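Local structure of ribonuclease T2 (Homo sapiens, 3T0O) at residues K11-V16 / Q182-Q187; A147-R150 / I155-I158. The protein cleaves single-stranded RNA, preferentially between purine and uridine, and so helps innate immunity to sense RNA from microbes. All blocks are in the same frame, centred on the assembly; numbering follows the deposited sequence. Where two conformers were deposited one is given.

Both contacts lean on strand 171-180 of the antiparallel sheet. In interaction 1, residues 11-16 of strand 12-18 meet the bend that follows strand 171-180. In interaction 2, the helix segment 147-150 packs on the run 155-158, which enters strand 157-161. Their centres lie about 14 Å apart. Their nearest atoms are about 5 Å apart, so they do not touch. Interaction 1 is nearer the probable active site: the side chain of Leu13 is about 7 Å from that of His94, a predicted active-site residue. Both come near an N-acetylglucosamine, the Gln187 side chain at about 6 Å and the Ile155 side chain at about 4 Å.

Interaction 1: K11-V16 / Q182-Q187; sequences KKLIMV and QDQQLQ
Two van der Waals contacts and one water join Lys12 and Leu13 to the turn at Gln184 and to Gln187. The first contact is carbon on carbon. Methyl CD1 of Leu13 rests on CG of Gln184 at 3.6 Å, and the two side chains meet at a slant. The Gln184 chain is bent at chi2 (80°) and not extended, which turns the amide back toward Lys181 O and Gln182 O. The second contact sets methylenes of Lys12 on the amide of Gln187, and these side chains cross at about a right angle. CB and CD of Lys12 both lie over one face of the Gln187 amide, toward its OE1 and NE2 rim. CD of Lys12 is 3.7 Å from NE2 of Gln187, and CB of Lys12 is 3.7 Å from OE1 of Gln187.

No direct hydrogen bond crosses the contact. One water instead donates to Lys11 O (2.8 Å) and to Gln187 OE1 (2.7 Å). The charged end of Lys12 turns elsewhere, to a salt bridge with Asp46. Gln184 NE2 bonds to Lys181 O and, weakly, to Gln182 O at 2.8 Å, while its OE1 accepts from Arg113 NE. These bonds fix the rotation of a buried amide.

The contact joins the start of strand 12-18 to the turn between strands 171-180 and 186-187 of the same sheet. Its chemistry implies that the segments meet through aliphatic carbon, the face of one amide and a shared water. Hydrogen bonds of the Gln184 amide, one of them to Arg113 of helix 107-121, probably help hold the turn.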
# COMPACT_ATOMS: atom_id res chain seq x y z
N LYS A 11 -14.27 9.41 6.53
CA LYS A 11 -14.03 9.45 7.96
C LYS A 11 -12.66 9.01 8.40
O LYS A 11 -12.18 9.45 9.42
CB LYS A 11 -15.09 8.69 8.76
CG LYS A 11 -16.42 9.45 8.86
CD LYS A 11 -17.55 8.48 8.64
CE LYS A 11 -18.91 9.07 8.98
NZ LYS A 11 -19.39 8.60 10.32
N LYS A 12 -12.06 8.12 7.64
CA LYS A 12 -10.70 7.67 7.99
C LYS A 12 -9.87 7.48 6.74
O LYS A 12 -10.36 7.37 5.60
CB LYS A 12 -10.75 6.33 8.77
CG LYS A 12 -11.17 5.21 7.87
CD LYS A 12 -11.57 3.98 8.72
CE LYS A 12 -12.03 2.88 7.79
NZ LYS A 12 -13.50 2.99 7.65
N LEU A 13 -8.58 7.35 6.97
CA LEU A 13 -7.66 7.08 5.90
C LEU A 13 -7.26 5.61 5.94
O LEU A 13 -7.27 5.02 7.01
CB LEU A 13 -6.40 7.95 6.08
CG LEU A 13 -6.69 9.42 5.80
CD1 LEU A 13 -5.58 10.27 6.46
CD2 LEU A 13 -6.76 9.60 4.25
N ILE A 14 -6.87 5.05 4.79
CA ILE A 14 -6.35 3.69 4.77
C ILE A 14 -4.97 3.70 4.13
O ILE A 14 -4.84 4.16 2.98
CB ILE A 14 -7.29 2.79 3.97
CG1 ILE A 14 -8.71 2.83 4.50
CG2 ILE A 14 -6.78 1.30 4.07
CD1 ILE A 14 -9.72 2.22 3.47
N MET A 15 -3.93 3.32 4.90
CA MET A 15 -2.59 3.23 4.31
C MET A 15 -2.51 1.82 3.72
O MET A 15 -2.64 0.84 4.43
CB MET A 15 -1.50 3.40 5.36
CG MET A 15 -0.12 3.00 4.83
SD MET A 15 0.48 3.99 3.41
CE MET A 15 2.20 3.56 3.30
N VAL A 16 -2.30 1.73 2.41
CA VAL A 16 -2.41 0.47 1.68
C VAL A 16 -1.03 0.17 1.17
O VAL A 16 -0.40 0.98 0.45
CB VAL A 16 -3.33 0.69 0.48
CG1 VAL A 16 -3.46 -0.67 -0.26
CG2 VAL A 16 -4.68 1.20 1.02
N GLN A 182 -7.32 13.33 10.92
CA GLN A 182 -6.54 14.55 11.15
C GLN A 182 -5.05 14.38 11.29
O GLN A 182 -4.32 15.08 10.57
CB GLN A 182 -7.14 15.39 12.28
CG GLN A 182 -8.51 15.90 11.92
CD GLN A 182 -8.54 16.77 10.64
OE1 GLN A 182 -7.60 17.53 10.34
NE2 GLN A 182 -9.63 16.66 9.89
N ASP A 183 -4.61 13.40 12.10
CA ASP A 183 -3.17 13.24 12.45
C ASP A 183 -2.57 11.91 11.94
O ASP A 183 -1.40 11.60 12.22
CB ASP A 183 -3.00 13.28 13.98
CG ASP A 183 -3.83 14.37 14.63
OD1 ASP A 183 -3.83 15.50 14.09
OD2 ASP A 183 -4.47 14.11 15.68
N GLN A 184 -3.39 11.12 11.24
CA GLN A 184 -3.02 9.82 10.66
C GLN A 184 -2.39 8.93 11.69
O GLN A 184 -1.31 8.34 11.43
CB GLN A 184 -2.06 9.99 9.46
CG GLN A 184 -2.65 10.89 8.39
CD GLN A 184 -2.49 12.36 8.75
OE1 GLN A 184 -1.39 12.82 9.06
NE2 GLN A 184 -3.58 13.12 8.65
N GLN A 185 -3.02 8.83 12.85
CA GLN A 185 -2.60 7.87 13.86
C GLN A 185 -3.29 6.53 13.60
O GLN A 185 -4.40 6.49 13.07
CB GLN A 185 -2.90 8.44 15.25
CG GLN A 185 -2.11 9.75 15.51
CD GLN A 185 -0.60 9.56 15.36
OE1 GLN A 185 0.02 10.09 14.41
NE2 GLN A 185 -0.00 8.81 16.28
N LEU A 186 -2.64 5.42 13.99
CA LEU A 186 -3.27 4.09 13.78
C LEU A 186 -4.62 3.99 14.47
O LEU A 186 -4.75 4.37 15.66
CB LEU A 186 -2.38 2.99 14.31
CG LEU A 186 -1.22 2.84 13.33
CD1 LEU A 186 -0.08 2.19 14.12
CD2 LEU A 186 -1.59 1.89 12.19
N GLN A 187 -5.58 3.43 13.73
CA GLN A 187 -6.91 3.16 14.32
C GLN A 187 -7.41 1.86 13.71
O GLN A 187 -6.91 1.39 12.70
CB GLN A 187 -7.90 4.32 14.02
CG GLN A 187 -8.13 4.58 12.57
CD GLN A 187 -9.41 5.40 12.30
OE1 GLN A 187 -9.35 6.60 12.23
NE2 GLN A 187 -10.54 4.72 12.19
O HOH W 1 -10.48 9.00 11.57

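Interaction 2: A147-R150 / I155-I158; sequences ALAR and IPKI
Leu148 and Ala149 of helix 141-152 face Pro156 and Ile155 across a wholly apolar contact. The buried, inner part is Leu148 against the proline ring. CB of Leu148 lies 3.9 Å from CG of Pro156, so the leucine touches the ring with the base of its side chain. Beyond that point Leu148 packs on Leu123, Val126 and Leu127 of helix 123-129 and on Ile175 of the sheet. Pro156 also rests on Leu177.

The outer part is just as close but partly exposed. Methyl CB of Ala149 meets CD1 of Ile155 at 3.7 Å, while CD of Pro156 is a longer 4.4 Å from Ala149 CB. The CB of Ile155 points away from the helix. Its chi2 of -45° folds CD1 back to the alanine. On this side the isoleucine also touches an N-acetylglucosamine, and its backbone N bonds to OD1 of Asn188, a glycosylated asparagine.

Only four residues separate the two segments, so the chain leaves the helix, turns and enters strand 157-161 against the helix flank. The chemistry implies a helix-to-strand turn where only apolar carbon meets between the segments, with no hydrogen bond across. The polar tie, to Asn188, lies outside them.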
# COMPACT_ATOMS: atom_id res chain seq x y z
N ALA A 147 0.08 -11.06 14.48
CA ALA A 147 1.35 -10.40 14.76
C ALA A 147 1.28 -8.90 14.41
O ALA A 147 1.78 -8.09 15.20
CB ALA A 147 2.46 -11.13 14.08
N LEU A 148 0.68 -8.53 13.27
CA LEU A 148 0.49 -7.13 12.99
C LEU A 148 -0.44 -6.44 13.97
O LEU A 148 -0.22 -5.29 14.37
CB LEU A 148 0.06 -6.92 11.56
CG LEU A 148 1.15 -7.50 10.68
CD1 LEU A 148 0.63 -7.28 9.28
CD2 LEU A 148 2.58 -6.87 10.80
N ALA A 149 -1.46 -7.12 14.45
CA ALA A 149 -2.28 -6.52 15.48
C ALA A 149 -1.54 -6.25 16.75
O ALA A 149 -1.79 -5.23 17.41
CB ALA A 149 -3.51 -7.41 15.70
N ARG A 150 -0.63 -7.13 17.13
CA ARG A 150 0.15 -6.89 18.37
C ARG A 150 1.07 -5.70 18.16
O ARG A 150 1.16 -4.82 19.02
CB ARG A 150 0.93 -8.13 18.74
CG ARG A 150 2.02 -7.92 19.78
CD ARG A 150 1.58 -8.19 21.13
NE ARG A 150 2.66 -7.89 22.03
CZ ARG A 150 2.93 -8.57 23.15
NH1 ARG A 150 2.21 -9.64 23.49
NH2 ARG A 150 3.96 -8.19 23.91
N ILE A 155 -6.21 -3.73 14.14
CA ILE A 155 -6.36 -4.92 13.26
C ILE A 155 -6.20 -4.46 11.81
O ILE A 155 -6.88 -3.53 11.37
CB ILE A 155 -7.79 -5.50 13.40
CG1 ILE A 155 -8.16 -5.84 14.87
CG2 ILE A 155 -7.96 -6.69 12.46
CD1 ILE A 155 -7.12 -6.56 15.62
N PRO A 156 -5.25 -5.07 11.10
CA PRO A 156 -5.04 -4.70 9.69
C PRO A 156 -6.08 -5.44 8.87
O PRO A 156 -6.67 -6.43 9.34
CB PRO A 156 -3.67 -5.27 9.41
CG PRO A 156 -3.63 -6.50 10.24
CD PRO A 156 -4.36 -6.15 11.53
N LYS A 157 -6.26 -4.99 7.62
CA LYS A 157 -6.96 -5.79 6.66
C LYS A 157 -5.88 -6.42 5.81
O LYS A 157 -4.89 -5.80 5.41
CB LYS A 157 -7.84 -4.90 5.77
CG LYS A 157 -8.87 -4.13 6.52
CD LYS A 157 -9.88 -3.49 5.52
N ILE A 158 -6.06 -7.69 5.52
CA ILE A 158 -5.06 -8.42 4.78
C ILE A 158 -5.74 -9.05 3.57
O ILE A 158 -6.75 -9.76 3.71
CB ILE A 158 -4.47 -9.48 5.62
CG1 ILE A 158 -3.86 -8.96 6.93
CG2 ILE A 158 -3.36 -10.27 4.81
CD1 ILE A 158 -3.65 -10.04 7.89